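Local coordinates for capsid protein VP1 (Trichodysplasia spinulosa-associated polyomavirus, PDB 6HKV) that builds the icosahedral capsid as pentamers and binds sialylated ligands, consistent with a role in attachment to sialic acid receptors on host cells, at residues C[15-20]-C[263-268]; C[49-54]-C[145-150]; C[101-106]-C[246-251]. All coordinates share one frame; numbering follows the deposited sequence.

Interaction 1 lies in the strand framework of the subunit, whereas interactions 2 and 3 lie in loops bearing the bound sialic acid derivative. The centre of interaction 1 is about 38 Å from that of interaction 2 and about 42 Å from that of interaction 3; both lie across the chain's centre from it. The centres of interactions 2 and 3 are about 25 Å apart within one chain, yet at the subunit interface they converge: Lys51 in 49-54 holds one side of a ligand, and Arg106 in 101-106 of a neighbouring subunit reaches the same ligand. Interaction 1 has other attachments, a magnesium ion at Glu18 and, at Arg268, part of a separate pocket for the ligand.

Interaction 1 of 3, residues C[15-20]-C[263-268]; sequences TTIELY and ILLRKR. With MG (magnesium ion), chain N.
Thr15 and Ile17 pair with Leu265 and Ile263 in antiparallel strands whose axes approach to 4.8 Å, each pair joined by two backbone hydrogen bonds. The shortest of the four runs from Ile263 N to Ile17 O at 2.8 Å and is almost straight, 175° at the hydrogen. Between these pairs, Thr16 faces Leu264 as a non-hydrogen-bonded pair, and its CA makes a C-H...O contact of 3.2 Å with Ile263 O. Thr15, Ile17, Ile263 and Leu265 turn to one face of the sheet, Thr16 and Leu264 to the other. On the first face Ile17 CG1 slants across Leu265 and meets its CD1 at 3.8 Å; with CG1 beside its own backbone N (chi1 -66°), the Ile17 branch lies within reach of that methyl. Thr15 runs alongside Leu265, CG2 against CB at 4.1 Å. The strands belong to the antiparallel jelly roll of the polyomavirus coat protein, and this face looks into the fold: Leu234 and Val236 on strand 233-246 pack against Ile263, and Leu234 also meets Ile17, so branched aliphatic residues suit the position. On the more open face, Thr16 CG2 touches Leu264 CD1 at 3.7 Å, a small methyl contact fitting a threonine that is otherwise largely exposed. Leu264 has CG anti to N (chi1 175°), and its CD1 tip bends back toward the partner strand. Two residues beyond Thr16, Glu18 carries its carboxylate outward on an extended chain; OE1 binds the magnesium ion at 2.5 Å, together with three waters and Ser188 O of a neighbouring subunit. The same oxygen is hydrogen-bonded to Tyr260 OH, which probably helps to orient it for the metal. At the far end of the pairing strand, Arg266 and Arg268 both form salt bridges with Glu83.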
loop_
_atom_site.group_PDB
_atom_site.type_symbol
_atom_site.label_atom_id
_atom_site.label_comp_id
_atom_site.label_asym_id
_atom_site.label_seq_id
_atom_site.Cartn_x
_atom_site.Cartn_y
_atom_site.Cartn_z
ATOM N N THR C 15 17.148 -28.065 -17.946
ATOM C CA THR C 15 16.199 -27.876 -19.019
ATOM C C THR C 15 15.276 -26.714 -18.642
ATOM O O THR C 15 15.221 -26.326 -17.481
ATOM C CB THR C 15 15.442 -29.172 -19.344
ATOM O OG1 THR C 15 14.879 -29.051 -20.636
ATOM C CG2 THR C 15 14.334 -29.509 -18.392
ATOM N N THR C 16 14.628 -26.130 -19.644
ATOM C CA THR C 16 13.714 -24.999 -19.384
ATOM C C THR C 16 12.410 -25.314 -20.100
ATOM O O THR C 16 12.400 -25.938 -21.157
ATOM C CB THR C 16 14.281 -23.631 -19.792
ATOM O OG1 THR C 16 14.401 -23.628 -21.204
ATOM C CG2 THR C 16 15.656 -23.351 -19.236
ATOM N N ILE C 17 11.305 -24.928 -19.479
ATOM C CA ILE C 17 9.996 -25.103 -20.047
ATOM C C ILE C 17 9.375 -23.707 -20.145
ATOM O O ILE C 17 9.353 -22.977 -19.156
ATOM C CB ILE C 17 9.144 -26.031 -19.169
ATOM C CG1 ILE C 17 9.691 -27.469 -19.152
ATOM C CG2 ILE C 17 7.694 -25.966 -19.594
ATOM C CD1 ILE C 17 9.557 -28.213 -20.448
ATOM N N GLU C 18 8.904 -23.370 -21.335
ATOM C CA GLU C 18 8.295 -22.071 -21.594
ATOM C C GLU C 18 6.874 -22.355 -22.080
ATOM O O GLU C 18 6.697 -23.164 -22.988
ATOM C CB GLU C 18 9.145 -21.327 -22.622
ATOM C CG GLU C 18 8.689 -19.913 -22.905
ATOM C CD GLU C 18 9.567 -19.153 -23.869
ATOM O OE1 GLU C 18 10.023 -18.075 -23.494
ATOM O OE2 GLU C 18 9.743 -19.629 -24.997
ATOM N N LEU C 19 5.872 -21.693 -21.516
ATOM C CA LEU C 19 4.520 -21.836 -22.010
ATOM C C LEU C 19 3.686 -20.617 -21.616
ATOM O O LEU C 19 4.116 -19.802 -20.820
ATOM C CB LEU C 19 3.889 -23.097 -21.429
ATOM C CG LEU C 19 3.522 -23.044 -19.940
ATOM C CD1 LEU C 19 2.343 -23.909 -19.633
ATOM C CD2 LEU C 19 4.656 -23.511 -19.089
ATOM N N TYR C 20 2.481 -20.540 -22.173
ATOM C CA TYR C 20 1.464 -19.636 -21.677
ATOM C C TYR C 20 0.195 -20.453 -21.438
ATOM O O TYR C 20 0.014 -21.525 -22.030
ATOM C CB TYR C 20 1.218 -18.472 -22.639
ATOM C CG TYR C 20 0.720 -18.910 -23.988
ATOM C CD1 TYR C 20 -0.631 -19.113 -24.240
ATOM C CD2 TYR C 20 1.620 -19.169 -25.006
ATOM C CE1 TYR C 20 -1.065 -19.562 -25.479
ATOM C CE2 TYR C 20 1.197 -19.598 -26.255
ATOM C CZ TYR C 20 -0.149 -19.793 -26.490
ATOM O OH TYR C 20 -0.568 -20.231 -27.722
ATOM N N ILE C 263 10.149 -21.769 -16.777
ATOM C CA ILE C 263 10.542 -22.559 -15.625
ATOM C C ILE C 263 11.886 -23.239 -15.891
ATOM O O ILE C 263 12.054 -23.891 -16.924
ATOM C CB ILE C 263 9.446 -23.597 -15.285
ATOM C CG1 ILE C 263 8.123 -22.894 -15.012
ATOM C CG2 ILE C 263 9.868 -24.472 -14.115
ATOM C CD1 ILE C 263 6.898 -23.660 -15.244
ATOM N N LEU C 264 12.818 -23.066 -14.956
ATOM C CA LEU C 264 14.121 -23.705 -15.033
ATOM C C LEU C 264 14.119 -24.952 -14.149
ATOM O O LEU C 264 13.673 -24.885 -12.989
ATOM C CB LEU C 264 15.159 -22.684 -14.542
ATOM C CG LEU C 264 16.591 -23.219 -14.448
ATOM C CD1 LEU C 264 17.202 -23.573 -15.830
ATOM C CD2 LEU C 264 17.435 -22.176 -13.725
ATOM N N LEU C 265 14.569 -26.082 -14.700
ATOM C CA LEU C 265 14.624 -27.339 -13.955
ATOM C C LEU C 265 16.017 -27.950 -14.059
ATOM O O LEU C 265 16.763 -27.690 -15.036
ATOM C CB LEU C 265 13.590 -28.325 -14.497
ATOM C CG LEU C 265 12.141 -27.832 -14.510
ATOM C CD1 LEU C 265 11.730 -27.379 -15.905
ATOM C CD2 LEU C 265 11.249 -28.967 -14.005
ATOM N N ARG C 266 16.378 -28.716 -13.024
ATOM C CA ARG C 266 17.686 -29.369 -12.959
ATOM C C ARG C 266 17.474 -30.816 -12.513
ATOM O O ARG C 266 16.490 -31.165 -11.887
ATOM C CB ARG C 266 18.606 -28.630 -11.986
ATOM C CG ARG C 266 18.189 -28.777 -10.520
ATOM C CD ARG C 266 19.010 -27.891 -9.620
ATOM N NE ARG C 266 18.537 -27.911 -8.245
ATOM C CZ ARG C 266 18.897 -27.043 -7.305
ATOM N NH1 ARG C 266 19.790 -26.110 -7.593
ATOM N NH2 ARG C 266 18.329 -27.105 -6.100
ATOM N N LYS C 267 18.422 -31.690 -12.866
ATOM C CA LYS C 267 18.355 -33.092 -12.511
ATOM C C LYS C 267 18.840 -33.250 -11.077
ATOM O O LYS C 267 19.872 -32.702 -10.693
ATOM C CB LYS C 267 19.204 -33.944 -13.453
ATOM C CG LYS C 267 18.674 -34.097 -14.850
ATOM C CD LYS C 267 19.546 -35.034 -15.700
ATOM C CE LYS C 267 18.990 -35.203 -17.097
ATOM N NZ LYS C 267 19.649 -36.347 -17.763
ATOM N N ARG C 268 18.059 -34.003 -10.301
ATOM C CA ARG C 268 18.318 -34.255 -8.907
ATOM C C ARG C 268 18.271 -35.765 -8.668
ATOM O O ARG C 268 17.342 -36.440 -9.054
ATOM C CB ARG C 268 17.250 -33.569 -8.046
ATOM C CG ARG C 268 17.269 -33.925 -6.571
ATOM C CD ARG C 268 18.402 -33.225 -5.823
ATOM N NE ARG C 268 18.072 -31.845 -5.500
ATOM C CZ ARG C 268 18.550 -31.163 -4.463
ATOM N NH1 ARG C 268 18.086 -29.969 -4.188
ATOM N NH2 ARG C 268 19.453 -31.696 -3.657
HETATM MG MG MG N . 11.856 -16.717 -24.550
HETATM O O HOH W 1 11.539 -14.684 -23.099
HETATM O O HOH W 2 13.588 -15.357 -25.487
HETATM O O HOH W 3 13.304 -17.448 -23.034
#

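Interaction 2 of 3, residues C[49-54]-C[145-150]; sequences QDKPTS and YSANDK. With GXB (Sialylated precision glycomacromolecule), chain M.
Lys51 crosses from the ligand to the turn at Ser146 and Ala147, and its side chain touches both. CB lies near the sugar hydroxyl OAC of the bound sialic acid derivative at 3.7 Å, and CG is a little farther from the same oxygen. Because CG is anti to the backbone N (chi1 -177°) and the rest of the chain is extended, the aliphatic shaft carries CE across to Ser146, whose OG lies 3.5 Å away. CE also comes near Ala147 N. At the tip, NZ gives one hydrogen bond to a water 2.8 Å away that in turn donates to Ser146 OG; NZ also donates to a second water, which makes only a weak bond to Ser146 O. Ser146 OG is also hydrogen-bonded to Asp144. A long lysine suits this place: its methylenes reach from the ligand side to the turn and its amine ends among waters. The receiving segment is a type I beta turn from Tyr145 to Asn148, closed by the backbone bond from Asn148 N to Tyr145 O, and Asn148 OD1 then accepts from Lys150 N in an Asx turn. In polyomavirus VP1 such loops project from the jelly roll; here 49-54 lines the ligand pocket and 145-150 packs behind it. Ala147, small enough to sit close against the other backbone, puts CB 3.4 Å from Pro52 O, while a water joins that carbonyl to Ala147 N. Ser54 CB rests against Ala147 O at 3.5 Å. Pro52 CG approaches the Tyr145 ring obliquely, and Tyr145 OH is held by Glu181. Within 49-54 the Lys51 backbone makes the hydrogen bonds to the ligand: N donates to the acetamido oxygen OAF at 3.0 Å, and OAC donates to Lys51 O at 2.6 Å. Thr42 and Val43 help complete the site, and Asp50 OD1 accepts from His101 of a neighbouring subunit.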
loop_
_atom_site.group_PDB
_atom_site.type_symbol
_atom_site.label_atom_id
_atom_site.label_comp_id
_atom_site.label_asym_id
_atom_site.label_seq_id
_atom_site.Cartn_x
_atom_site.Cartn_y
_atom_site.Cartn_z
ATOM N N GLN C 49 -31.929 -21.699 -4.774
ATOM C CA GLN C 49 -32.115 -21.675 -6.233
ATOM C C GLN C 49 -30.935 -20.927 -6.876
ATOM O O GLN C 49 -31.117 -19.990 -7.648
ATOM C CB GLN C 49 -33.447 -21.004 -6.607
ATOM C CG GLN C 49 -34.683 -21.725 -6.086
ATOM N N ASP C 50 -29.723 -21.353 -6.521
ATOM C CA ASP C 50 -28.485 -20.718 -6.938
ATOM C C ASP C 50 -27.828 -21.637 -7.964
ATOM O O ASP C 50 -27.113 -22.568 -7.618
ATOM C CB ASP C 50 -27.616 -20.420 -5.717
ATOM C CG ASP C 50 -26.354 -19.604 -6.022
ATOM O OD1 ASP C 50 -26.095 -19.376 -7.205
ATOM O OD2 ASP C 50 -25.674 -19.212 -5.044
ATOM N N LYS C 51 -28.116 -21.359 -9.242
ATOM C CA LYS C 51 -27.748 -22.198 -10.347
ATOM C C LYS C 51 -27.091 -21.334 -11.410
ATOM O O LYS C 51 -27.754 -20.768 -12.285
ATOM C CB LYS C 51 -28.968 -22.917 -10.927
ATOM C CG LYS C 51 -28.650 -23.889 -12.062
ATOM C CD LYS C 51 -29.879 -24.649 -12.580
ATOM C CE LYS C 51 -29.516 -25.638 -13.659
ATOM N NZ LYS C 51 -30.680 -26.482 -14.014
ATOM N N PRO C 52 -25.752 -21.148 -11.365
ATOM C CA PRO C 52 -25.104 -20.331 -12.375
ATOM C C PRO C 52 -25.383 -20.882 -13.787
ATOM O O PRO C 52 -25.397 -22.111 -14.012
ATOM C CB PRO C 52 -23.606 -20.402 -12.041
ATOM C CG PRO C 52 -23.460 -21.479 -10.980
ATOM C CD PRO C 52 -24.830 -21.646 -10.340
ATOM N N THR C 53 -25.591 -19.969 -14.728
ATOM C CA THR C 53 -25.717 -20.322 -16.115
ATOM C C THR C 53 -24.414 -20.935 -16.619
ATOM O O THR C 53 -23.319 -20.709 -16.043
ATOM C CB THR C 53 -26.130 -19.110 -16.955
ATOM O OG1 THR C 53 -25.130 -18.095 -16.874
ATOM C CG2 THR C 53 -27.462 -18.545 -16.509
ATOM N N SER C 54 -24.518 -21.702 -17.694
ATOM C CA SER C 54 -23.362 -22.303 -18.311
ATOM C C SER C 54 -22.452 -21.192 -18.827
ATOM O O SER C 54 -22.901 -20.305 -19.575
ATOM C CB SER C 54 -23.740 -23.237 -19.437
ATOM O OG SER C 54 -22.587 -23.913 -19.916
ATOM N N TYR C 145 -24.495 -26.751 -10.060
ATOM C CA TYR C 145 -23.588 -26.619 -11.203
ATOM C C TYR C 145 -24.103 -27.378 -12.438
ATOM O O TYR C 145 -23.375 -27.525 -13.420
ATOM C CB TYR C 145 -22.194 -27.115 -10.795
ATOM C CG TYR C 145 -21.540 -26.245 -9.743
ATOM C CD1 TYR C 145 -21.020 -25.006 -10.072
ATOM C CD2 TYR C 145 -21.457 -26.647 -8.419
ATOM C CE1 TYR C 145 -20.473 -24.164 -9.110
ATOM C CE2 TYR C 145 -20.873 -25.844 -7.455
ATOM C CZ TYR C 145 -20.378 -24.588 -7.808
ATOM O OH TYR C 145 -19.823 -23.789 -6.855
ATOM N N SER C 146 -25.363 -27.837 -12.408
ATOM C CA SER C 146 -25.858 -28.807 -13.396
ATOM C C SER C 146 -26.142 -28.163 -14.758
ATOM O O SER C 146 -26.406 -28.870 -15.717
ATOM C CB SER C 146 -27.069 -29.557 -12.876
ATOM O OG SER C 146 -28.155 -28.676 -12.719
ATOM N N ALA C 147 -26.072 -26.837 -14.878
ATOM C CA ALA C 147 -26.171 -26.190 -16.189
ATOM C C ALA C 147 -24.951 -26.510 -17.062
ATOM O O ALA C 147 -24.993 -26.307 -18.257
ATOM C CB ALA C 147 -26.350 -24.704 -16.029
ATOM N N ASN C 148 -23.859 -26.983 -16.453
ATOM C CA ASN C 148 -22.648 -27.297 -17.184
ATOM C C ASN C 148 -22.028 -28.571 -16.605
ATOM O O ASN C 148 -21.308 -28.541 -15.608
ATOM C CB ASN C 148 -21.661 -26.130 -17.171
ATOM C CG ASN C 148 -20.407 -26.422 -17.973
ATOM O OD1 ASN C 148 -20.262 -27.513 -18.524
ATOM N ND2 ASN C 148 -19.494 -25.463 -18.026
ATOM N N ASP C 149 -22.293 -29.700 -17.272
ATOM C CA ASP C 149 -21.862 -31.002 -16.759
ATOM C C ASP C 149 -20.370 -31.236 -17.052
ATOM O O ASP C 149 -19.844 -32.265 -16.665
ATOM C CB ASP C 149 -22.736 -32.139 -17.304
ATOM C CG ASP C 149 -22.721 -32.303 -18.817
ATOM O OD1 ASP C 149 -21.736 -31.889 -19.467
ATOM O OD2 ASP C 149 -23.696 -32.868 -19.338
ATOM N N LYS C 150 -19.685 -30.296 -17.706
ATOM C CA LYS C 150 -18.233 -30.421 -17.921
ATOM C C LYS C 150 -17.454 -29.923 -16.686
ATOM O O LYS C 150 -16.256 -30.160 -16.588
ATOM C CB LYS C 150 -17.803 -29.681 -19.191
ATOM C CG LYS C 150 -18.435 -30.175 -20.496
HETATM C CAE GXB M . -30.980 -16.751 -13.397
HETATM C CAH GXB M . -31.218 -15.533 -12.525
HETATM C CAJ GXB M . -31.507 -13.018 -12.626
HETATM O OAL GXB M . -33.475 -17.961 -15.714
HETATM N N26 GXB M . -37.583 -17.249 -15.711
HETATM C C27 GXB M . -36.401 -16.883 -15.230
HETATM C CAG GXB M . -27.556 -17.868 -10.356
HETATM C CAF GXB M . -28.957 -18.296 -10.828
HETATM O OAF GXB M . -29.592 -18.993 -10.225
HETATM N NAD GXB M . -29.272 -17.793 -12.103
HETATM C CAD GXB M . -30.546 -18.027 -12.764
HETATM C CAC GXB M . -30.371 -19.006 -13.862
HETATM C CAB GXB M . -31.563 -19.206 -14.681
HETATM C CAA GXB M . -32.142 -17.885 -15.227
HETATM O OAA GXB M . -32.195 -17.003 -14.083
HETATM C CAI GXB M . -31.760 -14.329 -13.328
HETATM O OAJ GXB M . -30.146 -12.649 -12.879
HETATM O OAI GXB M . -31.175 -14.295 -14.638
HETATM O OAH GXB M . -32.086 -15.984 -11.558
HETATM C CAK GXB M . -31.260 -17.333 -16.283
HETATM O OAM GXB M . -30.829 -18.075 -17.102
HETATM O OAK GXB M . -30.965 -16.163 -16.382
HETATM O OAC GXB M . -30.055 -20.267 -13.323
HETATM C CAL GXB M . -33.978 -16.885 -16.430
HETATM C C23 GXB M . -35.493 -17.108 -16.326
HETATM N N24 GXB M . -36.220 -17.573 -17.302
HETATM N N25 GXB M . -37.450 -17.648 -16.920
HETATM O O HOH W 4 -30.971 -27.981 -11.609
HETATM O O HOH W 5 -29.573 -27.953 -16.030
HETATM O O HOH W 6 -25.257 -24.634 -13.043
HETATM O O HOH W 7 -23.178 -26.396 -20.695
#

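Interaction 3 of 3, residues C[101-106]-C[246-251]; sequences HMATKR and VGKDGD. With GXB (Sialylated precision glycomacromolecule), chain P.
Thr104 and Lys105 press against a type I beta turn, Gly247 to Gly250, which links strands 233-246 and 252-271 of the jelly roll. The tight part centres on Val246 O. Thr104 CB comes within 3.0 Å of this carbonyl oxygen, its CG2 also lies close, and Lys105 N donates a hydrogen bond of 3.1 Å to it, bent to 147° at the hydrogen and tilted from the carbonyl plane. A beta-branched threonine fits here, presenting carbon to the carbonyl while OG1 turns back toward its own segment. Lys105 lays its methylenes over the turn: CG meets Gly247 O at 3.4 Å and Lys248 O nearby, and CB slants past Val246 CG1. Gly250, with phi 99°, completes the turn in a conformation that glycine readily adopts.

The other side is looser and wet. Lys248 bends at chi2 (-103°) and runs back along Ala103 and Thr104, with CE 4.0 Å from Ala103 CA; its NZ reaches Thr104 O through a water. A second water joins Ala103 O to Lys248 N. A neighbouring subunit borders this side: its Ala44 O takes a weak hydrogen bond from Lys248 NZ, and its Glu181 accepts from His101 NE2. Arg106, held by Gly112 O, reaches the ligand there: its NH2 donates to the terminal hydroxyl OAJ of the glycerol chain at 2.9 Å.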
loop_
_atom_site.group_PDB
_atom_site.type_symbol
_atom_site.label_atom_id
_atom_site.label_comp_id
_atom_site.label_asym_id
_atom_site.label_seq_id
_atom_site.Cartn_x
_atom_site.Cartn_y
_atom_site.Cartn_z
ATOM N N HIS C 101 -13.322 2.881 -24.929
ATOM C CA HIS C 101 -14.254 3.153 -26.043
ATOM C C HIS C 101 -15.082 1.919 -26.415
ATOM O O HIS C 101 -15.816 1.948 -27.419
ATOM C CB HIS C 101 -13.503 3.691 -27.260
ATOM C CG HIS C 101 -12.447 2.781 -27.785
ATOM N ND1 HIS C 101 -12.728 1.613 -28.464
ATOM C CD2 HIS C 101 -11.104 2.860 -27.697
ATOM C CE1 HIS C 101 -11.592 1.026 -28.785
ATOM N NE2 HIS C 101 -10.575 1.756 -28.306
ATOM N N MET C 102 -14.987 0.846 -25.633
ATOM C CA MET C 102 -15.791 -0.346 -25.885
ATOM C C MET C 102 -17.251 -0.049 -25.544
ATOM O O MET C 102 -17.564 0.957 -24.885
ATOM C CB MET C 102 -15.294 -1.548 -25.070
ATOM C CG MET C 102 -13.975 -2.081 -25.607
ATOM S SD MET C 102 -13.440 -3.597 -24.783
ATOM C CE MET C 102 -13.124 -2.982 -23.129
ATOM N N ALA C 103 -18.154 -0.894 -26.050
ATOM C CA ALA C 103 -19.602 -0.670 -25.845
ATOM C C ALA C 103 -19.962 -1.016 -24.397
ATOM O O ALA C 103 -20.314 -2.160 -24.086
ATOM C CB ALA C 103 -20.399 -1.492 -26.821
ATOM N N THR C 104 -19.883 0.006 -23.533
ATOM C CA THR C 104 -20.028 -0.139 -22.096
ATOM C C THR C 104 -20.882 1.007 -21.558
ATOM O O THR C 104 -21.110 2.014 -22.263
ATOM C CB THR C 104 -18.650 -0.089 -21.425
ATOM O OG1 THR C 104 -18.020 1.113 -21.860
ATOM C CG2 THR C 104 -17.783 -1.276 -21.781
ATOM N N LYS C 105 -21.302 0.876 -20.301
ATOM C CA LYS C 105 -21.760 1.998 -19.513
ATOM C C LYS C 105 -20.696 3.093 -19.551
ATOM O O LYS C 105 -19.520 2.794 -19.722
ATOM C CB LYS C 105 -22.062 1.561 -18.080
ATOM C CG LYS C 105 -23.524 1.228 -17.815
ATOM C CD LYS C 105 -23.876 1.219 -16.339
ATOM C CE LYS C 105 -25.292 1.692 -16.087
ATOM N NZ LYS C 105 -25.508 3.096 -16.527
ATOM N N ARG C 106 -21.107 4.362 -19.409
ATOM C CA ARG C 106 -20.116 5.427 -19.507
ATOM C C ARG C 106 -20.355 6.477 -18.421
ATOM O O ARG C 106 -21.390 6.524 -17.780
ATOM C CB ARG C 106 -20.050 5.966 -20.941
ATOM C CG ARG C 106 -21.257 6.740 -21.413
ATOM C CD ARG C 106 -21.142 7.028 -22.912
ATOM N NE ARG C 106 -20.096 7.996 -23.214
ATOM C CZ ARG C 106 -19.889 8.535 -24.414
ATOM N NH1 ARG C 106 -18.829 9.301 -24.610
ATOM N NH2 ARG C 106 -20.727 8.275 -25.427
ATOM N N VAL C 246 -18.525 -3.847 -18.025
ATOM C CA VAL C 246 -19.867 -3.399 -17.721
ATOM C C VAL C 246 -20.536 -2.957 -19.028
ATOM O O VAL C 246 -20.213 -1.912 -19.555
ATOM C CB VAL C 246 -19.868 -2.256 -16.703
ATOM C CG1 VAL C 246 -21.294 -1.863 -16.343
ATOM C CG2 VAL C 246 -19.084 -2.614 -15.450
ATOM N N GLY C 247 -21.480 -3.765 -19.510
ATOM C CA GLY C 247 -22.233 -3.462 -20.709
ATOM C C GLY C 247 -23.135 -2.253 -20.525
ATOM O O GLY C 247 -23.389 -1.804 -19.429
ATOM N N LYS C 248 -23.647 -1.746 -21.655
ATOM C CA LYS C 248 -24.486 -0.552 -21.718
ATOM C C LYS C 248 -25.645 -0.619 -20.717
ATOM O O LYS C 248 -25.976 0.371 -20.090
ATOM C CB LYS C 248 -25.076 -0.411 -23.126
ATOM C CG LYS C 248 -24.039 -0.180 -24.210
ATOM C CD LYS C 248 -23.996 1.236 -24.652
ATOM C CE LYS C 248 -23.023 1.466 -25.790
ATOM N NZ LYS C 248 -22.741 2.905 -25.962
ATOM N N ASP C 249 -26.281 -1.780 -20.601
ATOM C CA ASP C 249 -27.477 -1.916 -19.760
ATOM C C ASP C 249 -27.114 -2.361 -18.340
ATOM O O ASP C 249 -28.005 -2.588 -17.524
ATOM C CB ASP C 249 -28.467 -2.894 -20.387
ATOM C CG ASP C 249 -28.938 -2.424 -21.755
ATOM O OD1 ASP C 249 -29.163 -1.199 -21.922
ATOM O OD2 ASP C 249 -29.027 -3.277 -22.651
ATOM N N GLY C 250 -25.817 -2.492 -18.029
ATOM C CA GLY C 250 -25.400 -2.888 -16.690
ATOM C C GLY C 250 -25.061 -4.368 -16.561
ATOM O O GLY C 250 -24.657 -4.805 -15.497
ATOM N N ASP C 251 -25.216 -5.134 -17.638
ATOM C CA ASP C 251 -24.859 -6.560 -17.683
ATOM C C ASP C 251 -23.332 -6.662 -17.544
ATOM O O ASP C 251 -22.644 -5.899 -18.177
ATOM C CB ASP C 251 -25.218 -7.238 -19.012
ATOM C CG ASP C 251 -26.237 -6.538 -19.887
ATOM O OD1 ASP C 251 -25.847 -5.471 -20.447
ATOM O OD2 ASP C 251 -27.402 -6.965 -19.840
HETATM C CAE GXB P . -18.699 7.313 -32.110
HETATM C CAH GXB P . -19.508 6.920 -30.892
HETATM C CAJ GXB P . -20.714 7.895 -28.898
HETATM O OAL GXB P . -19.848 9.050 -35.143
HETATM N N26 GXB P . -19.498 12.860 -37.222
HETATM C C27 GXB P . -19.931 11.606 -37.087
HETATM C CAG GXB P . -15.758 4.006 -30.545
HETATM C CAF GXB P . -16.796 4.262 -31.648
HETATM O OAF GXB P . -17.246 3.444 -32.298
HETATM N NAD GXB P . -17.040 5.638 -31.791
HETATM C CAD GXB P . -17.948 6.192 -32.773
HETATM C CAC GXB P . -17.184 6.684 -33.977
HETATM C CAB GXB P . -18.014 7.463 -34.895
HETATM C CAA GXB P . -18.882 8.570 -34.238
HETATM O OAA GXB P . -19.525 7.969 -33.067
HETATM C CAI GXB P . -20.368 8.066 -30.355
HETATM O OAJ GXB P . -19.593 8.268 -28.098
HETATM O OAI GXB P . -19.644 9.297 -30.504
HETATM O OAH GXB P . -20.245 5.784 -31.205
HETATM C CAK GXB P . -18.058 9.716 -33.782
HETATM O OAM GXB P . -17.168 10.122 -34.460
HETATM O OAK GXB P . -18.253 10.308 -32.743
HETATM O OAC GXB P . -16.604 5.648 -34.761
HETATM C CAL GXB P . -20.664 10.165 -34.833
HETATM C C23 GXB P . -20.146 11.395 -35.666
HETATM N N24 GXB P . -19.813 12.550 -35.153
HETATM N N25 GXB P . -19.430 13.394 -36.069
HETATM O O HOH W 8 -22.774 -3.417 -24.080
HETATM O O HOH W 9 -22.717 3.697 -23.293
#